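Local coordinates for peptidase M16 inactive domain family protein (Pseudomonas fluorescens, PDB 3GWB), which belongs to the M16 metallopeptidase family as an inactive-domain protein and may take part in peptide hydrolysis, though an activity of its own is uncertain, at residues A228-P233 with P305-G310; G45-G50 with H163-A168; T250-A255 with G325-V330. One frame throughout, in Å; residues are numbered along the deposited sequence.

How the contacts relate
Contacts 1 and 2 touch one another, their centres about 11 Å apart on the same side of the chain's centre; a six-stranded and a five-stranded sheet with their helices form two halves. Tyr165 OH of contact 2 meets Ala308 N of contact 1 at 3.0 Å in a probable hydrogen bond. Along the chain contact 2 closes before the other two open, whereas the segments of contacts 1 and 3 alternate. Contact 3 lies in the second half, its centre about 27 Å from either of the others, and packs helix 323-340 on the five-stranded sheet. Contact 1 thus joins the connection between the halves to a loop of the second, and contact 2 links two loops of the first.

Contact 1: residues A228-P233 with P305-G310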
loop_
_atom_site.group_PDB
_atom_site.type_symbol
_atom_site.label_atom_id
_atom_site.label_comp_id
_atom_site.label_asym_id
_atom_site.label_seq_id
_atom_site.Cartn_x
_atom_site.Cartn_y
_atom_site.Cartn_z
ATOM N N ALA A 228 -17.202 11.097 25.538
ATOM C CA ALA A 228 -17.970 10.003 26.119
ATOM C C ALA A 228 -17.912 8.776 25.221
ATOM O O ALA A 228 -17.816 8.888 23.999
ATOM C CB ALA A 228 -19.414 10.431 26.327
ATOM N N LYS A 229 -17.972 7.601 25.834
ATOM C CA LYS A 229 -17.926 6.360 25.076
ATOM C C LYS A 229 -19.232 6.130 24.332
ATOM O O LYS A 229 -20.298 6.557 24.781
ATOM C CB LYS A 229 -17.638 5.189 26.012
ATOM C CG LYS A 229 -16.257 5.253 26.642
ATOM C CD LYS A 229 -16.009 4.074 27.564
ATOM C CE LYS A 229 -14.601 4.114 28.126
ATOM N NZ LYS A 229 -14.346 2.940 29.000
ATOM N N ILE A 230 -19.134 5.460 23.188
ATOM C CA ILE A 230 -20.296 5.166 22.357
ATOM C C ILE A 230 -21.110 4.037 22.983
ATOM O O ILE A 230 -20.559 3.119 23.597
ATOM C CB ILE A 230 -19.858 4.786 20.913
ATOM C CG1 ILE A 230 -19.515 6.055 20.122
ATOM C CG2 ILE A 230 -20.971 4.044 20.187
ATOM C CD1 ILE A 230 -18.388 6.877 20.696
ATOM N N GLU A 231 -22.427 4.120 22.840
ATOM C CA GLU A 231 -23.313 3.113 23.404
ATOM C C GLU A 231 -23.269 1.824 22.598
ATOM O O GLU A 231 -22.726 1.792 21.497
ATOM C CB GLU A 231 -24.744 3.651 23.462
ATOM C CG GLU A 231 -24.854 4.971 24.212
ATOM C CD GLU A 231 -26.270 5.292 24.647
ATOM O OE1 GLU A 231 -27.171 5.323 23.777
ATOM O OE2 GLU A 231 -26.475 5.516 25.862
ATOM N N GLN A 232 -23.831 0.760 23.159
ATOM C CA GLN A 232 -23.861 -0.539 22.494
ATOM C C GLN A 232 -24.972 -0.595 21.454
ATOM O O GLN A 232 -26.056 -0.063 21.670
ATOM C CB GLN A 232 -24.075 -1.651 23.524
ATOM C CG GLN A 232 -22.875 -1.905 24.413
ATOM C CD GLN A 232 -21.765 -2.644 23.688
ATOM O OE1 GLN A 232 -21.488 -2.381 22.516
ATOM N NE2 GLN A 232 -21.115 -3.565 24.386
ATOM N N PRO A 233 -24.714 -1.256 20.311
ATOM C CA PRO A 233 -25.708 -1.376 19.243
ATOM C C PRO A 233 -26.790 -2.378 19.624
ATOM O O PRO A 233 -26.613 -3.175 20.544
ATOM C CB PRO A 233 -24.878 -1.860 18.060
ATOM C CG PRO A 233 -23.887 -2.766 18.723
ATOM C CD PRO A 233 -23.464 -1.951 19.943
ATOM N N PRO A 305 -13.192 -6.434 17.203
ATOM C CA PRO A 305 -13.609 -5.889 18.500
ATOM C C PRO A 305 -13.320 -4.397 18.607
ATOM O O PRO A 305 -12.209 -3.949 18.319
ATOM C CB PRO A 305 -12.788 -6.700 19.497
ATOM C CG PRO A 305 -12.573 -8.004 18.788
ATOM C CD PRO A 305 -12.241 -7.544 17.392
HETATM N N MSE A 306 -14.320 -3.631 19.027
HETATM C CA MSE A 306 -14.164 -2.195 19.171
HETATM C C MSE A 306 -14.682 -1.778 20.537
HETATM O O MSE A 306 -15.020 -2.634 21.355
HETATM C CB MSE A 306 -14.932 -1.475 18.066
HETATM C CG MSE A 306 -14.466 -1.844 16.666
HETATM SE SE MSE A 306 -15.256 -0.845 15.383
HETATM C CE MSE A 306 -16.623 -1.858 14.975
ATOM N N GLN A 307 -14.737 -0.470 20.786
ATOM C CA GLN A 307 -15.212 0.037 22.069
ATOM C C GLN A 307 -16.572 -0.585 22.333
ATOM O O GLN A 307 -16.834 -1.085 23.421
ATOM C CB GLN A 307 -15.322 1.561 22.032
ATOM C CG GLN A 307 -15.486 2.210 23.396
ATOM C CD GLN A 307 -15.470 3.731 23.311
ATOM O OE1 GLN A 307 -16.409 4.346 22.800
ATOM N NE2 GLN A 307 -14.391 4.342 23.801
ATOM N N ALA A 308 -17.437 -0.542 21.328
ATOM C CA ALA A 308 -18.753 -1.150 21.436
ATOM C C ALA A 308 -18.620 -2.464 20.675
ATOM O O ALA A 308 -17.570 -2.732 20.088
ATOM C CB ALA A 308 -19.807 -0.262 20.790
ATOM N N ARG A 309 -19.666 -3.283 20.676
ATOM C CA ARG A 309 -19.598 -4.557 19.975
ATOM C C ARG A 309 -19.218 -4.401 18.509
ATOM O O ARG A 309 -19.935 -3.770 17.720
ATOM C CB ARG A 309 -20.925 -5.304 20.079
ATOM C CG ARG A 309 -21.194 -5.871 21.460
ATOM C CD ARG A 309 -22.527 -6.590 21.493
ATOM N NE ARG A 309 -22.491 -7.883 20.816
ATOM C CZ ARG A 309 -23.577 -8.585 20.509
ATOM N NH1 ARG A 309 -24.776 -8.107 20.813
ATOM N NH2 ARG A 309 -23.473 -9.766 19.915
ATOM N N GLY A 310 -18.070 -4.971 18.159
ATOM C CA GLY A 310 -17.600 -4.913 16.792
ATOM C C GLY A 310 -18.229 -6.066 16.042
ATOM O O GLY A 310 -18.850 -6.929 16.652
#
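Two loops are fastened here at the surface by polar side chains reaching for backbone: Gln307 and Gln232 each cross to the other segment. Segment 228-233 belongs to the connection between the two halves of the chain, ahead of strand 239-244, and runs in an extended, polyproline-like conformation; 305-310 lies in the loop between antiparallel strands 299-303 and 311-319. Gln307, with CG anti to the backbone N (chi1 -166°) and the rest extended, carries its OE1 to Ile230 N at 3.0 Å. That bond is nearly straight, but the donor sits somewhat off the amide plane. Lys229 crosses the same amide at about a right angle, its CG 3.5 Å from Gln307 NE2. In return Gln232, bent at chi2 (-75°), uses a lone pair of OE1 in the carbonyl plane to take Arg309 N at 2.7 Å. Between these bonds Ala308 CB packs against Pro233 CD at 4.1 Å, and Pro233 CG lies as far from Arg309 CB. The guanidinium group leads elsewhere, to Gly258 O and a salt bridge with Glu235. An alanine in place of Gln307 is likely to leave Ile230 N without its acceptor and the stem of Lys229 without the amide it lies across. Each glutamine oxygen answers a backbone N-H, which fixes main-chain positions on both loops, while Glu231 O, buried beside Ala308 CB, has no polar partner in the model.

Contact 2: residues G45-G50 with H163-A168; sequences GSSQDG and HPYAHA
Ser46 opens the contact by offering its carbonyl to the ring of His167: His167 NE2 points to Ser46 O at 3.1 Å, a weak bond bent to 128° although the oxygen lies in the ring plane. The same oxygen accepts Asp49 N, which closes the short 3-10 turn. Ser46 CB rests 3.8 Å from His167 CE1, and its hydroxyl, whose main partner is Ser169 OG, also gives a proton to water 1, 2.6 Å from Ser46 OG. That water passes its own protons on, to Pro164 O at 2.7 Å and to His167 O at 2.8 Å, while sitting over one face of the imidazole toward its rim. A single water therefore joins the turn to two carbonyls of the facing loop.

Ser47 comes next and touches two residues of the facing loop. Its CB meets the edge of the Tyr165 ring, 3.8 Å from Tyr165 CE1, and Pro164 CB lies 3.6 Å from Ser47 O; its hydroxyl goes to Lys92 O.

Asp49 brings its carboxylate to the edge of the imidazole, the two planes 39° apart, but the spacing there is too tight to be trusted in detail. OD1 and OD2 are held by Ala56 N and Gly54 N. On its other nitrogen His167 reaches Ala168 O from above the carbonyl plane, a bond within its own loop that helps fix the rotation of the ring.

The turn lies between strand 35-42 and helix 55-62, bonded through its backbone to Tyr91 and Lys92 in the connection between strands 85-90 and 95-102. The loop facing it follows helix 147-160, on which Ala166 and Ala168 pack.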
loop_
_atom_site.group_PDB
_atom_site.type_symbol
_atom_site.label_atom_id
_atom_site.label_comp_id
_atom_site.label_asym_id
_atom_site.label_seq_id
_atom_site.Cartn_x
_atom_site.Cartn_y
_atom_site.Cartn_z
ATOM N N GLY A 45 -12.382 8.630 15.939
ATOM C CA GLY A 45 -12.721 7.897 14.730
ATOM C C GLY A 45 -14.043 8.375 14.167
ATOM O O GLY A 45 -14.636 9.316 14.684
ATOM N N SER A 46 -14.517 7.716 13.115
ATOM C CA SER A 46 -15.761 8.100 12.470
ATOM C C SER A 46 -16.980 8.032 13.387
ATOM O O SER A 46 -17.998 8.684 13.127
ATOM C CB SER A 46 -15.990 7.246 11.216
ATOM O OG SER A 46 -16.058 5.866 11.529
ATOM N N SER A 47 -16.876 7.265 14.466
ATOM C CA SER A 47 -17.984 7.144 15.407
ATOM C C SER A 47 -18.267 8.494 16.076
ATOM O O SER A 47 -19.308 8.680 16.706
ATOM C CB SER A 47 -17.677 6.076 16.473
ATOM O OG SER A 47 -16.575 6.436 17.297
ATOM N N GLN A 48 -17.338 9.436 15.925
ATOM C CA GLN A 48 -17.491 10.767 16.504
ATOM C C GLN A 48 -17.947 11.774 15.448
ATOM O O GLN A 48 -18.103 12.956 15.745
ATOM C CB GLN A 48 -16.169 11.254 17.112
ATOM C CG GLN A 48 -15.622 10.418 18.268
ATOM C CD GLN A 48 -16.607 10.252 19.417
ATOM O OE1 GLN A 48 -17.405 11.145 19.713
ATOM N NE2 GLN A 48 -16.536 9.109 20.087
ATOM N N ASP A 49 -18.160 11.300 14.223
ATOM C CA ASP A 49 -18.582 12.157 13.115
ATOM C C ASP A 49 -19.821 13.000 13.394
ATOM O O ASP A 49 -19.884 14.166 13.005
ATOM C CB ASP A 49 -18.852 11.326 11.853
ATOM C CG ASP A 49 -17.587 10.982 11.089
ATOM O OD1 ASP A 49 -16.517 11.560 11.390
ATOM O OD2 ASP A 49 -17.668 10.137 10.170
ATOM N N GLY A 50 -20.812 12.410 14.048
ATOM C CA GLY A 50 -22.027 13.149 14.316
ATOM C C GLY A 50 -22.771 13.390 13.014
ATOM O O GLY A 50 -23.002 12.458 12.240
ATOM N N HIS A 163 -26.617 3.243 14.479
ATOM C CA HIS A 163 -25.459 3.281 15.359
ATOM C C HIS A 163 -24.287 3.955 14.636
ATOM O O HIS A 163 -24.118 3.786 13.430
ATOM C CB HIS A 163 -25.072 1.860 15.755
ATOM C CG HIS A 163 -23.942 1.797 16.727
ATOM N ND1 HIS A 163 -24.128 1.879 18.089
ATOM C CD2 HIS A 163 -22.607 1.695 16.532
ATOM C CE1 HIS A 163 -22.955 1.827 18.693
ATOM N NE2 HIS A 163 -22.015 1.716 17.772
ATOM N N PRO A 164 -23.465 4.728 15.368
ATOM C CA PRO A 164 -22.307 5.430 14.798
ATOM C C PRO A 164 -21.312 4.576 13.998
ATOM O O PRO A 164 -20.537 5.119 13.207
ATOM C CB PRO A 164 -21.666 6.081 16.026
ATOM C CG PRO A 164 -22.860 6.412 16.863
ATOM C CD PRO A 164 -23.684 5.142 16.767
ATOM N N TYR A 165 -21.319 3.257 14.195
ATOM C CA TYR A 165 -20.410 2.381 13.446
ATOM C C TYR A 165 -20.962 2.022 12.072
ATOM O O TYR A 165 -20.230 1.530 11.217
ATOM C CB TYR A 165 -20.140 1.065 14.186
ATOM C CG TYR A 165 -19.308 1.154 15.448
ATOM C CD1 TYR A 165 -18.523 2.273 15.731
ATOM C CD2 TYR A 165 -19.292 0.092 16.352
ATOM C CE1 TYR A 165 -17.739 2.325 16.893
ATOM C CE2 TYR A 165 -18.522 0.129 17.501
ATOM C CZ TYR A 165 -17.748 1.244 17.771
ATOM O OH TYR A 165 -16.999 1.262 18.920
ATOM N N ALA A 166 -22.252 2.259 11.862
ATOM C CA ALA A 166 -22.887 1.918 10.597
ATOM C C ALA A 166 -22.335 2.613 9.348
ATOM O O ALA A 166 -22.044 1.956 8.350
ATOM C CB ALA A 166 -24.385 2.173 10.697
ATOM N N HIS A 167 -22.193 3.935 9.396
ATOM C CA HIS A 167 -21.731 4.686 8.229
ATOM C C HIS A 167 -20.247 4.538 7.919
ATOM O O HIS A 167 -19.429 4.305 8.806
ATOM C CB HIS A 167 -22.084 6.167 8.394
ATOM C CG HIS A 167 -21.245 6.876 9.403
ATOM N ND1 HIS A 167 -20.109 7.582 9.066
ATOM C CD2 HIS A 167 -21.353 6.965 10.753
ATOM C CE1 HIS A 167 -19.557 8.071 10.158
ATOM N NE2 HIS A 167 -20.288 7.712 11.196
ATOM N N ALA A 168 -19.911 4.671 6.639
ATOM C CA ALA A 168 -18.532 4.551 6.193
ATOM C C ALA A 168 -17.683 5.657 6.804
ATOM O O ALA A 168 -18.098 6.815 6.845
ATOM C CB ALA A 168 -18.471 4.623 4.675
HETATM O O HOH W 1 -18.505 5.098 11.377
#

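Contact 3: residues T250-A255 with G325-V330; sequences TSLMLA and GTLKLV
No aromatic ring or amide side chain enters where Leu252 and Leu254 meet Thr326, Leu327 and Val330; the flat element is the sheet itself. One face of strand 249-257 sends Leu252 and Leu254 toward helix 323-340, while the other carries Met253, a selenomethionine, onto helix 147-160. Along its two edges the strand is bonded to strand 311-319, through Leu316 and Ile314, and to strand 414-419, through Ala418 and Val416.

Leu254 does the closest packing with Leu327. With its chi1 at 176°, Leu327 extends away from its own amide nitrogen, and CD1 enters the fork of the strand leucine: Leu327 CD1 lies 4.0 Å from both Leu254 CD1 and Leu254 CD2. The second of these methyls also reaches Val330 CG1, at 4.3 Å.

This is the helix-on-sheet layering of an alpha/beta domain. The two short axes run in nearly the same direction, 25° apart and 10.0 Å at closest approach, leaving one layer of branched side chains between them.

Two residues earlier on the strand, Leu252 spreads its two methyls over the helix surface. Leu252 CD1 stands 4.1 Å from Leu327 N and 4.3 Å from Thr326 CG2, while CD2 turns to the CB of Leu327. Thr326 contributes its methyl, with its hydroxyl bonded to Met322 O a turn earlier in the chain. Thr326 and Val330 also pack on Val289 of helix 284-292.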
loop_
_atom_site.group_PDB
_atom_site.type_symbol
_atom_site.label_atom_id
_atom_site.label_comp_id
_atom_site.label_asym_id
_atom_site.label_seq_id
_atom_site.Cartn_x
_atom_site.Cartn_y
_atom_site.Cartn_z
ATOM N N THR A 250 -18.948 -13.572 -7.697
ATOM C CA THR A 250 -19.913 -13.086 -6.729
ATOM C C THR A 250 -19.276 -12.945 -5.364
ATOM O O THR A 250 -18.580 -13.841 -4.896
ATOM C CB THR A 250 -21.170 -13.997 -6.591
ATOM O OG1 THR A 250 -20.768 -15.353 -6.372
ATOM C CG2 THR A 250 -22.055 -13.909 -7.817
ATOM N N SER A 251 -19.505 -11.797 -4.743
ATOM C CA SER A 251 -18.962 -11.516 -3.426
ATOM C C SER A 251 -19.976 -11.911 -2.366
ATOM O O SER A 251 -21.133 -11.495 -2.425
ATOM C CB SER A 251 -18.634 -10.029 -3.305
ATOM O OG SER A 251 -18.528 -9.647 -1.945
ATOM N N LEU A 252 -19.533 -12.717 -1.405
ATOM C CA LEU A 252 -20.388 -13.196 -0.325
ATOM C C LEU A 252 -19.880 -12.701 1.025
ATOM O O LEU A 252 -18.702 -12.851 1.349
ATOM C CB LEU A 252 -20.405 -14.727 -0.305
ATOM C CG LEU A 252 -20.938 -15.493 -1.515
ATOM C CD1 LEU A 252 -20.599 -16.971 -1.350
ATOM C CD2 LEU A 252 -22.443 -15.285 -1.640
HETATM N N MSE A 253 -20.774 -12.125 1.819
HETATM C CA MSE A 253 -20.402 -11.635 3.137
HETATM C C MSE A 253 -21.472 -12.013 4.149
HETATM O O MSE A 253 -22.661 -11.786 3.925
HETATM C CB MSE A 253 -20.238 -10.115 3.114
HETATM C CG MSE A 253 -19.215 -9.616 2.117
HETATM SE SE MSE A 253 -18.892 -7.872 2.389
HETATM C CE MSE A 253 -17.946 -7.947 3.875
ATOM N N LEU A 254 -21.042 -12.607 5.255
ATOM C CA LEU A 254 -21.953 -13.007 6.318
ATOM C C LEU A 254 -21.440 -12.342 7.577
ATOM O O LEU A 254 -20.232 -12.211 7.761
ATOM C CB LEU A 254 -21.956 -14.525 6.509
ATOM C CG LEU A 254 -22.326 -15.402 5.313
ATOM C CD1 LEU A 254 -21.151 -15.475 4.349
ATOM C CD2 LEU A 254 -22.684 -16.801 5.800
ATOM N N ALA A 255 -22.348 -11.926 8.452
ATOM C CA ALA A 255 -21.928 -11.260 9.668
ATOM C C ALA A 255 -23.029 -11.126 10.700
ATOM O O ALA A 255 -24.207 -11.329 10.414
ATOM C CB ALA A 255 -21.378 -9.869 9.327
ATOM N N GLY A 325 -24.757 -22.275 -4.091
ATOM C CA GLY A 325 -24.343 -23.465 -3.373
ATOM C C GLY A 325 -23.221 -23.214 -2.379
ATOM O O GLY A 325 -23.187 -23.814 -1.305
ATOM N N THR A 326 -22.302 -22.324 -2.734
ATOM C CA THR A 326 -21.177 -22.012 -1.866
ATOM C C THR A 326 -21.639 -21.350 -0.570
ATOM O O THR A 326 -21.085 -21.616 0.498
ATOM C CB THR A 326 -20.165 -21.097 -2.584
ATOM O OG1 THR A 326 -19.758 -21.716 -3.811
ATOM C CG2 THR A 326 -18.928 -20.882 -1.718
ATOM N N LEU A 327 -22.650 -20.495 -0.661
ATOM C CA LEU A 327 -23.174 -19.813 0.516
ATOM C C LEU A 327 -23.777 -20.813 1.499
ATOM O O LEU A 327 -23.631 -20.666 2.711
ATOM C CB LEU A 327 -24.236 -18.783 0.116
ATOM C CG LEU A 327 -24.934 -18.054 1.274
ATOM C CD1 LEU A 327 -23.924 -17.240 2.065
ATOM C CD2 LEU A 327 -26.031 -17.149 0.728
ATOM N N LYS A 328 -24.468 -21.822 0.970
ATOM C CA LYS A 328 -25.080 -22.849 1.805
ATOM C C LYS A 328 -23.980 -23.629 2.501
ATOM O O LYS A 328 -24.086 -23.937 3.686
ATOM C CB LYS A 328 -25.906 -23.819 0.959
ATOM C CG LYS A 328 -26.998 -23.174 0.129
ATOM C CD LYS A 328 -28.101 -22.591 0.991
ATOM C CE LYS A 328 -29.223 -22.016 0.129
ATOM N NZ LYS A 328 -29.789 -23.031 -0.802
ATOM N N LEU A 329 -22.933 -23.957 1.747
ATOM C CA LEU A 329 -21.799 -24.707 2.275
ATOM C C LEU A 329 -21.144 -23.966 3.435
ATOM O O LEU A 329 -20.927 -24.540 4.498
ATOM C CB LEU A 329 -20.757 -24.958 1.171
ATOM C CG LEU A 329 -19.398 -25.547 1.575
ATOM C CD1 LEU A 329 -19.587 -26.942 2.156
ATOM C CD2 LEU A 329 -18.468 -25.591 0.364
ATOM N N VAL A 330 -20.827 -22.692 3.224
ATOM C CA VAL A 330 -20.191 -21.892 4.267
ATOM C C VAL A 330 -21.059 -21.882 5.518
ATOM O O VAL A 330 -20.560 -22.044 6.632
ATOM C CB VAL A 330 -19.960 -20.439 3.794
ATOM C CG1 VAL A 330 -19.529 -19.566 4.960
ATOM C CG2 VAL A 330 -18.889 -20.417 2.720
#